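Local coordinates for sarcoplasmic calcium-binding proteins II, V, VI, and VII (Branchiostoma lanceolatum, PDB 2SAS), which binds calcium ions through EF-hand loops and seems to be more abundant in fast-contracting muscle, where its precise role is not established, at residues A[5-10]-A[81-86]; A[16-21]-A[104-109]; A[63-68]-A[75-80]. All blocks are in the same frame, centred on the assembly; numbering follows the deposited sequence.

Overall arrangement
The three contacts illustrate how EF-hands pack together while each keeps its own ion: contacts 1 and 3 lie within the pair formed by EF-hands 1 and 2, and contact 2 connects that pair to EF-hand 3. Contact 1 joins the entering helix of EF-hand 1 to the exiting helix of EF-hand 2. Contact 3, about 13 Å away between centres, shares a calcium ion with it, bound by E81 OE1 of contact 1 and V76 O of contact 3. Contact 2, with its centre about 15 Å from that of contact 1 and about 13 Å from that of contact 3, ties the end of the entering helix of EF-hand 1, just before its calcium loop, to the entering helix of EF-hand 3. L18 knits them together: its CD1 lies 3.5 Å from Y82 CE1, its CD2 4.1 Å from L65 CD2.

Contact 1. Residues A[5-10]-A[81-86]; sequences FQKQKI and EYLAMW. With CA (calcium ion), chain C.
Where EF-hand 1 pairs with EF-hand 2, I10 on the entering helix of the first packs against Y82 and W86 on the exiting helix of the second. The short helical segments approach to 11.0 Å between axes and cross at 123°, and the side chains of I10, Y82, L83 and W86, with the aliphatic part of K7, bridge the gap. With I10 CG2 anti to the backbone N and CG1 beside it (chi1 -69°), CG2 comes obliquely to the Y82 ring, 3.5 Å from Y82 CE2, and also nears W86 CD1, while I10 CD1 reaches W86 CB at 3.8 Å. The aromatic pair is itself ordered: W86 CD1 stands 3.7 Å above one face of the Y82 ring, toward its rim. The aliphatic part of K7 flanks the pair, its CG 3.8 Å from L83 CD2. The hydroxyl of Y82 hydrogen-bonds to T13 OG1, so the buried ring is also held at its polar end to the helix that carries I10. Immediately before Y82 in the chain, E81 OE1 binds calcium at 2.3 Å and E81 OE2 is hydrogen-bonded to I71 N. Packing of the first helix of one hand on the last helix of its partner is characteristic of the paired EF-hand domain.

Contact 2. Residues A[16-21]-A[104-109]; sequences FFLDMN and QNRIPF. With CA (calcium ion), chain B.
The guanidinium of R106 meets the carbonyl oxygen of F17 at its edge, close to its own plane, while L18 CD2 approaches it obliquely. F17 and L18 lie near the C-terminal end of the entering helix of EF-hand 1, just ahead of its calcium loop, and R106 comes from the entering helix of EF-hand 3. A single hydrogen bond runs from R106 NH1 to F17 O at 2.9 Å. Seen from the acceptor it is nearly collinear with the carbonyl bond (C=O...donor 172°), but the N-H is less well aimed, at 147°. Starting with CG anti to the backbone N, the arginine chain bends at chi2 (89°), which lays R106 CD 4.0 Å from L18 CD2 and 4.2 Å from F17 CB; the turn at chi3 then swings the guanidinium toward F17 O. R106 NH2 forms a salt bridge with E61, which probably balances the charge, so this buried guanidinium is gripped from two different helices; M34 and Y165 pack on the same side chain. Beyond L18 the chain turns through D19, the centre of an inverse gamma turn, and D19 OD1 lies 2.2 Å from the calcium, with N21 OD1 2.4 Å from it.

Contact 3. Residues A[63-68]-A[75-80]; sequences RDLKGR and DVVSWE. With CA (calcium ion), chain C.
Beside V77, which packs on L65 and K66, the carbonyl oxygen of V76 binds calcium at 2.3 Å, and a water sits at the same distance from the ion. D70, N72, D74 and E81 complete the site. V76 sets out away from helix 48-69 and V77 toward it, with V77 CG2 4.1 Å from K66 CA and 4.3 Å from L65 CG. At the rim, K66 lays its aliphatic part across D75, and D75 OD1 is 3.0 Å from K66 CE. Extended to CD and then bent at chi3 and chi4 (77° and -77°), the lysine turns its ammonium back, leaving K66 NZ 4.5 Å from D75 OD1, too far for a salt bridge; that charge makes a cation-pi contact with W62. With an alanine here, W62 would probably lose its cation and D75 the positive charge nearby. On another side of the helix, R68 NE forms a salt bridge with D64 OD1. The backbone of V77 hydrogen-bonds to I26 of strand 25-26 in the first calcium loop, and S78 caps the following helix. A carbonyl ligand is typical of the EF-hand loop, and the short antiparallel strand pairing between two such loops is typical of the paired EF-hand domain.

Contact 1. Residues A[5-10]-A[81-86]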
loop_
_atom_site.group_PDB
_atom_site.type_symbol
_atom_site.label_atom_id
_atom_site.label_comp_id
_atom_site.label_asym_id
_atom_site.label_seq_id
_atom_site.Cartn_x
_atom_site.Cartn_y
_atom_site.Cartn_z
ATOM N N PHE A 5 4.537 -8.634 -12.227
ATOM C CA PHE A 5 4.372 -7.196 -12.266
ATOM C C PHE A 5 2.944 -6.813 -12.653
ATOM O O PHE A 5 2.317 -5.993 -11.967
ATOM C CB PHE A 5 5.378 -6.496 -13.190
ATOM C CG PHE A 5 5.243 -5.009 -13.168
ATOM C CD1 PHE A 5 5.407 -4.302 -11.975
ATOM C CD2 PHE A 5 4.909 -4.329 -14.355
ATOM C CE1 PHE A 5 5.228 -2.891 -11.965
ATOM C CE2 PHE A 5 4.788 -2.954 -14.356
ATOM C CZ PHE A 5 4.978 -2.230 -13.186
ATOM N N GLN A 6 2.492 -7.418 -13.763
ATOM C CA GLN A 6 1.142 -7.151 -14.223
ATOM C C GLN A 6 0.109 -7.492 -13.150
ATOM O O GLN A 6 -0.833 -6.744 -12.898
ATOM C CB GLN A 6 0.804 -7.922 -15.525
ATOM C CG GLN A 6 1.547 -7.305 -16.703
ATOM C CD GLN A 6 1.178 -8.005 -17.995
ATOM O OE1 GLN A 6 0.649 -7.391 -18.914
ATOM N NE2 GLN A 6 1.555 -9.301 -18.011
ATOM N N LYS A 7 0.276 -8.657 -12.543
ATOM C CA LYS A 7 -0.612 -9.197 -11.534
ATOM C C LYS A 7 -0.607 -8.384 -10.253
ATOM O O LYS A 7 -1.651 -8.345 -9.553
ATOM C CB LYS A 7 -0.367 -10.684 -11.245
ATOM C CG LYS A 7 -0.983 -11.525 -12.370
ATOM C CD LYS A 7 -0.197 -12.780 -12.677
ATOM C CE LYS A 7 0.084 -13.592 -11.441
ATOM N NZ LYS A 7 1.082 -14.666 -11.787
ATOM N N GLN A 8 0.510 -7.777 -10.010
ATOM C CA GLN A 8 0.727 -6.905 -8.832
ATOM C C GLN A 8 -0.163 -5.655 -8.934
ATOM O O GLN A 8 -0.823 -5.270 -7.939
ATOM C CB GLN A 8 2.177 -6.528 -8.759
ATOM C CG GLN A 8 2.771 -5.926 -7.533
ATOM C CD GLN A 8 4.215 -5.459 -7.764
ATOM O OE1 GLN A 8 5.086 -6.159 -8.299
ATOM N NE2 GLN A 8 4.400 -4.215 -7.312
ATOM N N LYS A 9 -0.176 -5.045 -10.093
ATOM C CA LYS A 9 -0.914 -3.821 -10.414
ATOM C C LYS A 9 -2.377 -4.165 -10.533
ATOM O O LYS A 9 -3.208 -3.313 -10.196
ATOM C CB LYS A 9 -0.435 -3.081 -11.671
ATOM C CG LYS A 9 1.102 -2.957 -11.718
ATOM C CD LYS A 9 1.572 -2.266 -12.972
ATOM C CE LYS A 9 1.001 -2.917 -14.239
ATOM N NZ LYS A 9 1.605 -2.445 -15.485
ATOM N N ILE A 10 -2.681 -5.351 -11.048
ATOM C CA ILE A 10 -4.096 -5.775 -11.103
ATOM C C ILE A 10 -4.622 -5.922 -9.662
ATOM O O ILE A 10 -5.709 -5.469 -9.287
ATOM C CB ILE A 10 -4.353 -6.982 -12.035
ATOM C CG1 ILE A 10 -4.128 -6.528 -13.527
ATOM C CG2 ILE A 10 -5.833 -7.396 -11.891
ATOM C CD1 ILE A 10 -3.718 -7.643 -14.519
ATOM N N GLU A 81 -11.757 -14.407 -10.467
ATOM C CA GLU A 81 -12.551 -14.045 -11.655
ATOM C C GLU A 81 -12.119 -12.688 -12.209
ATOM O O GLU A 81 -12.106 -12.502 -13.446
ATOM C CB GLU A 81 -14.049 -14.059 -11.476
ATOM C CG GLU A 81 -14.554 -15.212 -10.570
ATOM C CD GLU A 81 -16.004 -15.092 -10.241
ATOM O OE1 GLU A 81 -16.425 -14.445 -9.291
ATOM O OE2 GLU A 81 -16.704 -15.679 -11.069
ATOM N N TYR A 82 -11.760 -11.775 -11.332
ATOM C CA TYR A 82 -11.266 -10.449 -11.698
ATOM C C TYR A 82 -9.921 -10.603 -12.428
ATOM O O TYR A 82 -9.675 -9.832 -13.406
ATOM C CB TYR A 82 -11.174 -9.496 -10.487
ATOM C CG TYR A 82 -10.792 -8.063 -10.739
ATOM C CD1 TYR A 82 -11.668 -7.094 -11.260
ATOM C CD2 TYR A 82 -9.472 -7.662 -10.548
ATOM C CE1 TYR A 82 -11.243 -5.783 -11.541
ATOM C CE2 TYR A 82 -9.041 -6.380 -10.768
ATOM C CZ TYR A 82 -9.934 -5.416 -11.271
ATOM O OH TYR A 82 -9.465 -4.124 -11.481
ATOM N N LEU A 83 -9.112 -11.551 -11.982
ATOM C CA LEU A 83 -7.778 -11.784 -12.663
ATOM C C LEU A 83 -8.089 -12.279 -14.077
ATOM O O LEU A 83 -7.662 -11.721 -15.097
ATOM C CB LEU A 83 -6.987 -12.745 -11.814
ATOM C CG LEU A 83 -5.507 -12.561 -11.594
ATOM C CD1 LEU A 83 -4.847 -13.882 -11.187
ATOM C CD2 LEU A 83 -4.757 -12.015 -12.818
ATOM N N ALA A 84 -8.900 -13.330 -14.142
ATOM C CA ALA A 84 -9.381 -13.929 -15.394
ATOM C C ALA A 84 -9.894 -12.896 -16.339
ATOM O O ALA A 84 -9.571 -12.961 -17.536
ATOM C CB ALA A 84 -10.474 -14.962 -15.096
ATOM N N MET A 85 -10.717 -11.961 -15.890
ATOM C CA MET A 85 -11.256 -10.883 -16.730
ATOM C C MET A 85 -10.089 -10.078 -17.321
ATOM O O MET A 85 -10.063 -9.780 -18.526
ATOM C CB MET A 85 -12.194 -9.952 -15.985
ATOM C CG MET A 85 -12.566 -8.755 -16.833
ATOM S SD MET A 85 -13.857 -7.801 -15.929
ATOM C CE MET A 85 -12.813 -7.314 -14.544
ATOM N N TRP A 86 -9.128 -9.765 -16.497
ATOM C CA TRP A 86 -7.959 -8.980 -16.987
ATOM C C TRP A 86 -7.076 -9.736 -17.945
ATOM O O TRP A 86 -6.612 -9.125 -18.943
ATOM C CB TRP A 86 -7.251 -8.344 -15.801
ATOM C CG TRP A 86 -7.976 -7.045 -15.565
ATOM C CD1 TRP A 86 -8.751 -6.727 -14.515
ATOM C CD2 TRP A 86 -7.987 -5.917 -16.451
ATOM N NE1 TRP A 86 -9.240 -5.466 -14.656
ATOM C CE2 TRP A 86 -8.826 -4.937 -15.825
ATOM C CE3 TRP A 86 -7.420 -5.631 -17.689
ATOM C CZ2 TRP A 86 -9.066 -3.692 -16.398
ATOM C CZ3 TRP A 86 -7.681 -4.396 -18.264
ATOM C CH2 TRP A 86 -8.472 -3.444 -17.630
HETATM CA CA CA C . -18.593 -15.073 -8.722
HETATM O O HOH W 1 -17.482 -16.037 -6.970
#

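Contact 2. Residues A[16-21]-A[104-109]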
loop_
_atom_site.group_PDB
_atom_site.type_symbol
_atom_site.label_atom_id
_atom_site.label_comp_id
_atom_site.label_asym_id
_atom_site.label_seq_id
_atom_site.Cartn_x
_atom_site.Cartn_y
_atom_site.Cartn_z
ATOM N N PHE A 16 -7.712 -1.166 -4.101
ATOM C CA PHE A 16 -7.828 0.271 -3.876
ATOM C C PHE A 16 -8.928 0.899 -4.669
ATOM O O PHE A 16 -9.528 1.900 -4.261
ATOM C CB PHE A 16 -6.479 0.954 -4.249
ATOM C CG PHE A 16 -5.461 0.680 -3.185
ATOM C CD1 PHE A 16 -4.947 -0.600 -3.034
ATOM C CD2 PHE A 16 -5.095 1.708 -2.329
ATOM C CE1 PHE A 16 -4.027 -0.868 -1.984
ATOM C CE2 PHE A 16 -4.181 1.473 -1.299
ATOM C CZ PHE A 16 -3.697 0.188 -1.115
ATOM N N PHE A 17 -9.238 0.375 -5.816
ATOM C CA PHE A 17 -10.266 1.033 -6.646
ATOM C C PHE A 17 -11.597 0.296 -6.574
ATOM O O PHE A 17 -12.556 0.912 -7.063
ATOM C CB PHE A 17 -9.798 1.143 -8.066
ATOM C CG PHE A 17 -8.513 1.762 -8.415
ATOM C CD1 PHE A 17 -7.793 2.562 -7.488
ATOM C CD2 PHE A 17 -8.062 1.670 -9.743
ATOM C CE1 PHE A 17 -6.620 3.195 -7.881
ATOM C CE2 PHE A 17 -6.880 2.310 -10.131
ATOM C CZ PHE A 17 -6.172 3.087 -9.198
ATOM N N LEU A 18 -11.666 -0.921 -6.046
ATOM C CA LEU A 18 -12.996 -1.576 -6.096
ATOM C C LEU A 18 -13.468 -2.201 -4.790
ATOM O O LEU A 18 -14.658 -1.981 -4.504
ATOM C CB LEU A 18 -13.038 -2.588 -7.254
ATOM C CG LEU A 18 -13.136 -2.075 -8.670
ATOM C CD1 LEU A 18 -12.482 -3.102 -9.590
ATOM C CD2 LEU A 18 -14.589 -1.856 -9.106
ATOM N N ASP A 19 -12.599 -2.925 -4.141
ATOM C CA ASP A 19 -12.910 -3.628 -2.887
ATOM C C ASP A 19 -12.806 -2.644 -1.731
ATOM O O ASP A 19 -11.892 -2.694 -0.890
ATOM C CB ASP A 19 -12.076 -4.908 -2.748
ATOM C CG ASP A 19 -12.453 -5.719 -1.518
ATOM O OD1 ASP A 19 -13.656 -5.710 -1.149
ATOM O OD2 ASP A 19 -11.602 -6.363 -0.870
ATOM N N MET A 20 -13.782 -1.748 -1.694
ATOM C CA MET A 20 -13.844 -0.676 -0.657
ATOM C C MET A 20 -13.908 -1.224 0.760
ATOM O O MET A 20 -13.211 -0.681 1.624
ATOM C CB MET A 20 -15.013 0.250 -0.914
ATOM C CG MET A 20 -14.973 0.775 -2.304
ATOM S SD MET A 20 -13.583 1.977 -2.391
ATOM C CE MET A 20 -12.272 0.924 -3.024
ATOM N N ASN A 21 -14.688 -2.284 0.959
ATOM C CA ASN A 21 -14.830 -2.886 2.275
ATOM C C ASN A 21 -13.768 -3.923 2.598
ATOM O O ASN A 21 -13.954 -4.609 3.625
ATOM C CB ASN A 21 -16.230 -3.463 2.493
ATOM C CG ASN A 21 -16.569 -4.576 1.522
ATOM O OD1 ASN A 21 -15.679 -5.333 1.114
ATOM N ND2 ASN A 21 -17.869 -4.704 1.187
ATOM N N GLN A 104 -14.779 2.611 -18.211
ATOM C CA GLN A 104 -15.208 3.923 -18.720
ATOM C C GLN A 104 -15.944 4.674 -17.617
ATOM O O GLN A 104 -16.128 5.891 -17.718
ATOM C CB GLN A 104 -16.083 3.786 -19.967
ATOM C CG GLN A 104 -15.577 2.815 -21.030
ATOM C CD GLN A 104 -14.172 3.147 -21.503
ATOM O OE1 GLN A 104 -13.777 4.319 -21.528
ATOM N NE2 GLN A 104 -13.404 2.123 -21.883
ATOM N N ASN A 105 -16.388 3.989 -16.562
ATOM C CA ASN A 105 -17.035 4.721 -15.461
ATOM C C ASN A 105 -16.065 4.819 -14.270
ATOM O O ASN A 105 -16.214 5.734 -13.438
ATOM C CB ASN A 105 -18.382 4.184 -14.998
ATOM C CG ASN A 105 -19.009 5.155 -13.976
ATOM O OD1 ASN A 105 -19.639 6.126 -14.423
ATOM N ND2 ASN A 105 -18.896 4.898 -12.672
ATOM N N ARG A 106 -15.170 3.859 -14.186
ATOM C CA ARG A 106 -14.173 3.815 -13.082
ATOM C C ARG A 106 -13.185 4.960 -13.332
ATOM O O ARG A 106 -12.927 5.685 -12.340
ATOM C CB ARG A 106 -13.564 2.464 -12.890
ATOM C CG ARG A 106 -12.551 2.112 -11.822
ATOM C CD ARG A 106 -13.199 1.659 -10.530
ATOM N NE ARG A 106 -14.523 2.283 -10.499
ATOM C CZ ARG A 106 -15.076 2.820 -9.415
ATOM N NH1 ARG A 106 -14.501 2.646 -8.235
ATOM N NH2 ARG A 106 -16.233 3.478 -9.511
ATOM N N ILE A 107 -12.689 5.130 -14.554
ATOM C CA ILE A 107 -11.753 6.203 -14.900
ATOM C C ILE A 107 -12.199 7.594 -14.466
ATOM O O ILE A 107 -11.457 8.180 -13.652
ATOM C CB ILE A 107 -11.204 6.144 -16.351
ATOM C CG1 ILE A 107 -10.233 4.934 -16.527
ATOM C CG2 ILE A 107 -10.517 7.449 -16.835
ATOM C CD1 ILE A 107 -10.406 4.357 -18.008
ATOM N N PRO A 108 -13.324 8.125 -14.894
ATOM C CA PRO A 108 -13.804 9.468 -14.500
ATOM C C PRO A 108 -14.082 9.613 -13.031
ATOM O O PRO A 108 -13.810 10.669 -12.401
ATOM C CB PRO A 108 -15.076 9.684 -15.318
ATOM C CG PRO A 108 -15.568 8.284 -15.583
ATOM C CD PRO A 108 -14.255 7.509 -15.888
ATOM N N PHE A 109 -14.601 8.533 -12.481
ATOM C CA PHE A 109 -14.933 8.501 -11.019
ATOM C C PHE A 109 -13.661 8.670 -10.225
ATOM O O PHE A 109 -13.555 9.473 -9.241
ATOM C CB PHE A 109 -15.809 7.276 -10.728
ATOM C CG PHE A 109 -16.162 7.091 -9.295
ATOM C CD1 PHE A 109 -15.311 6.386 -8.435
ATOM C CD2 PHE A 109 -17.320 7.713 -8.807
ATOM C CE1 PHE A 109 -15.648 6.289 -7.068
ATOM C CE2 PHE A 109 -17.667 7.604 -7.460
ATOM C CZ PHE A 109 -16.818 6.887 -6.615
HETATM CA CA CA B . -15.782 -6.256 -1.062
#

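Contact 3. Residues A[63-68]-A[75-80]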
loop_
_atom_site.group_PDB
_atom_site.type_symbol
_atom_site.label_atom_id
_atom_site.label_comp_id
_atom_site.label_asym_id
_atom_site.label_seq_id
_atom_site.Cartn_x
_atom_site.Cartn_y
_atom_site.Cartn_z
ATOM N N ARG A 63 -23.082 -3.658 -12.839
ATOM C CA ARG A 63 -23.788 -4.479 -13.816
ATOM C C ARG A 63 -22.836 -4.922 -14.910
ATOM O O ARG A 63 -22.792 -6.106 -15.261
ATOM C CB ARG A 63 -24.973 -3.734 -14.403
ATOM C CG ARG A 63 -25.822 -4.430 -15.430
ATOM C CD ARG A 63 -27.288 -4.321 -15.089
ATOM N NE ARG A 63 -27.503 -4.178 -13.644
ATOM C CZ ARG A 63 -27.986 -3.043 -13.125
ATOM N NH1 ARG A 63 -28.228 -2.002 -13.925
ATOM N NH2 ARG A 63 -28.231 -2.928 -11.817
ATOM N N ASP A 64 -22.069 -4.004 -15.458
ATOM C CA ASP A 64 -21.133 -4.373 -16.543
ATOM C C ASP A 64 -19.994 -5.209 -15.984
ATOM O O ASP A 64 -19.515 -6.081 -16.752
ATOM C CB ASP A 64 -20.600 -3.134 -17.249
ATOM C CG ASP A 64 -19.754 -3.435 -18.471
ATOM O OD1 ASP A 64 -18.527 -3.582 -18.286
ATOM O OD2 ASP A 64 -20.271 -3.492 -19.587
ATOM N N LEU A 65 -19.543 -4.946 -14.770
ATOM C CA LEU A 65 -18.437 -5.765 -14.244
ATOM C C LEU A 65 -18.978 -7.180 -13.954
ATOM O O LEU A 65 -18.357 -8.148 -14.441
ATOM C CB LEU A 65 -17.748 -5.072 -13.099
ATOM C CG LEU A 65 -16.695 -5.843 -12.292
ATOM C CD1 LEU A 65 -15.493 -6.118 -13.132
ATOM C CD2 LEU A 65 -16.387 -5.006 -11.048
ATOM N N LYS A 66 -20.028 -7.245 -13.154
ATOM C CA LYS A 66 -20.686 -8.508 -12.780
ATOM C C LYS A 66 -20.948 -9.379 -14.011
ATOM O O LYS A 66 -20.641 -10.584 -14.019
ATOM C CB LYS A 66 -22.029 -8.266 -12.099
ATOM C CG LYS A 66 -22.526 -9.259 -11.093
ATOM C CD LYS A 66 -23.866 -8.910 -10.478
ATOM C CE LYS A 66 -25.075 -9.171 -11.342
ATOM N NZ LYS A 66 -25.233 -8.125 -12.396
ATOM N N GLY A 67 -21.524 -8.823 -15.037
ATOM C CA GLY A 67 -21.843 -9.537 -16.282
ATOM C C GLY A 67 -20.686 -9.980 -17.126
ATOM O O GLY A 67 -20.839 -10.659 -18.162
ATOM N N ARG A 68 -19.467 -9.642 -16.770
ATOM C CA ARG A 68 -18.260 -9.990 -17.505
ATOM C C ARG A 68 -17.297 -10.883 -16.725
ATOM O O ARG A 68 -16.508 -11.632 -17.349
ATOM C CB ARG A 68 -17.402 -8.779 -17.817
ATOM C CG ARG A 68 -17.746 -7.856 -18.939
ATOM C CD ARG A 68 -16.739 -6.728 -18.956
ATOM N NE ARG A 68 -17.360 -5.509 -19.456
ATOM C CZ ARG A 68 -17.561 -5.358 -20.773
ATOM N NH1 ARG A 68 -17.100 -6.307 -21.591
ATOM N NH2 ARG A 68 -18.155 -4.287 -21.295
ATOM N N ASP A 75 -23.319 -13.209 -8.002
ATOM C CA ASP A 75 -23.213 -11.773 -7.719
ATOM C C ASP A 75 -22.020 -11.316 -6.907
ATOM O O ASP A 75 -22.072 -10.257 -6.216
ATOM C CB ASP A 75 -24.504 -11.259 -7.004
ATOM C CG ASP A 75 -25.704 -11.361 -7.912
ATOM O OD1 ASP A 75 -25.539 -11.141 -9.115
ATOM O OD2 ASP A 75 -26.792 -11.711 -7.388
ATOM N N VAL A 76 -20.974 -12.079 -6.900
ATOM C CA VAL A 76 -19.727 -11.740 -6.186
ATOM C C VAL A 76 -18.628 -11.856 -7.254
ATOM O O VAL A 76 -18.673 -12.876 -7.990
ATOM C CB VAL A 76 -19.475 -12.687 -5.012
ATOM C CG1 VAL A 76 -18.247 -12.277 -4.194
ATOM C CG2 VAL A 76 -20.690 -12.883 -4.112
ATOM N N VAL A 77 -17.762 -10.859 -7.383
ATOM C CA VAL A 77 -16.658 -11.017 -8.351
ATOM C C VAL A 77 -15.464 -11.355 -7.433
ATOM O O VAL A 77 -15.151 -10.558 -6.520
ATOM C CB VAL A 77 -16.429 -9.839 -9.271
ATOM C CG1 VAL A 77 -15.118 -9.943 -10.063
ATOM C CG2 VAL A 77 -17.569 -9.560 -10.251
ATOM N N SER A 78 -14.848 -12.521 -7.614
ATOM C CA SER A 78 -13.693 -12.776 -6.701
ATOM C C SER A 78 -12.450 -12.267 -7.409
ATOM O O SER A 78 -12.521 -11.877 -8.594
ATOM C CB SER A 78 -13.616 -14.295 -6.448
ATOM O OG SER A 78 -13.797 -14.924 -7.706
ATOM N N TRP A 79 -11.363 -12.310 -6.707
ATOM C CA TRP A 79 -10.024 -11.946 -7.196
ATOM C C TRP A 79 -9.691 -12.768 -8.445
ATOM O O TRP A 79 -9.300 -12.211 -9.473
ATOM C CB TRP A 79 -8.959 -12.218 -6.136
ATOM C CG TRP A 79 -7.580 -12.230 -6.738
ATOM C CD1 TRP A 79 -6.666 -13.232 -6.633
ATOM C CD2 TRP A 79 -6.964 -11.186 -7.502
ATOM N NE1 TRP A 79 -5.498 -12.863 -7.262
ATOM C CE2 TRP A 79 -5.655 -11.617 -7.796
ATOM C CE3 TRP A 79 -7.375 -9.910 -7.891
ATOM C CZ2 TRP A 79 -4.724 -10.833 -8.485
ATOM C CZ3 TRP A 79 -6.450 -9.118 -8.585
ATOM C CH2 TRP A 79 -5.175 -9.576 -8.890
ATOM N N GLU A 80 -9.824 -14.077 -8.305
ATOM C CA GLU A 80 -9.614 -15.031 -9.407
ATOM C C GLU A 80 -10.470 -14.692 -10.607
ATOM O O GLU A 80 -9.947 -14.652 -11.751
ATOM C CB GLU A 80 -9.919 -16.477 -8.977
ATOM C CG GLU A 80 -9.183 -16.877 -7.666
ATOM C CD GLU A 80 -9.876 -16.364 -6.420
ATOM O OE1 GLU A 80 -11.060 -16.042 -6.417
ATOM O OE2 GLU A 80 -9.153 -16.294 -5.412
HETATM CA CA CA C . -18.593 -15.073 -8.722
HETATM O O HOH W 1 -17.482 -16.037 -6.970
#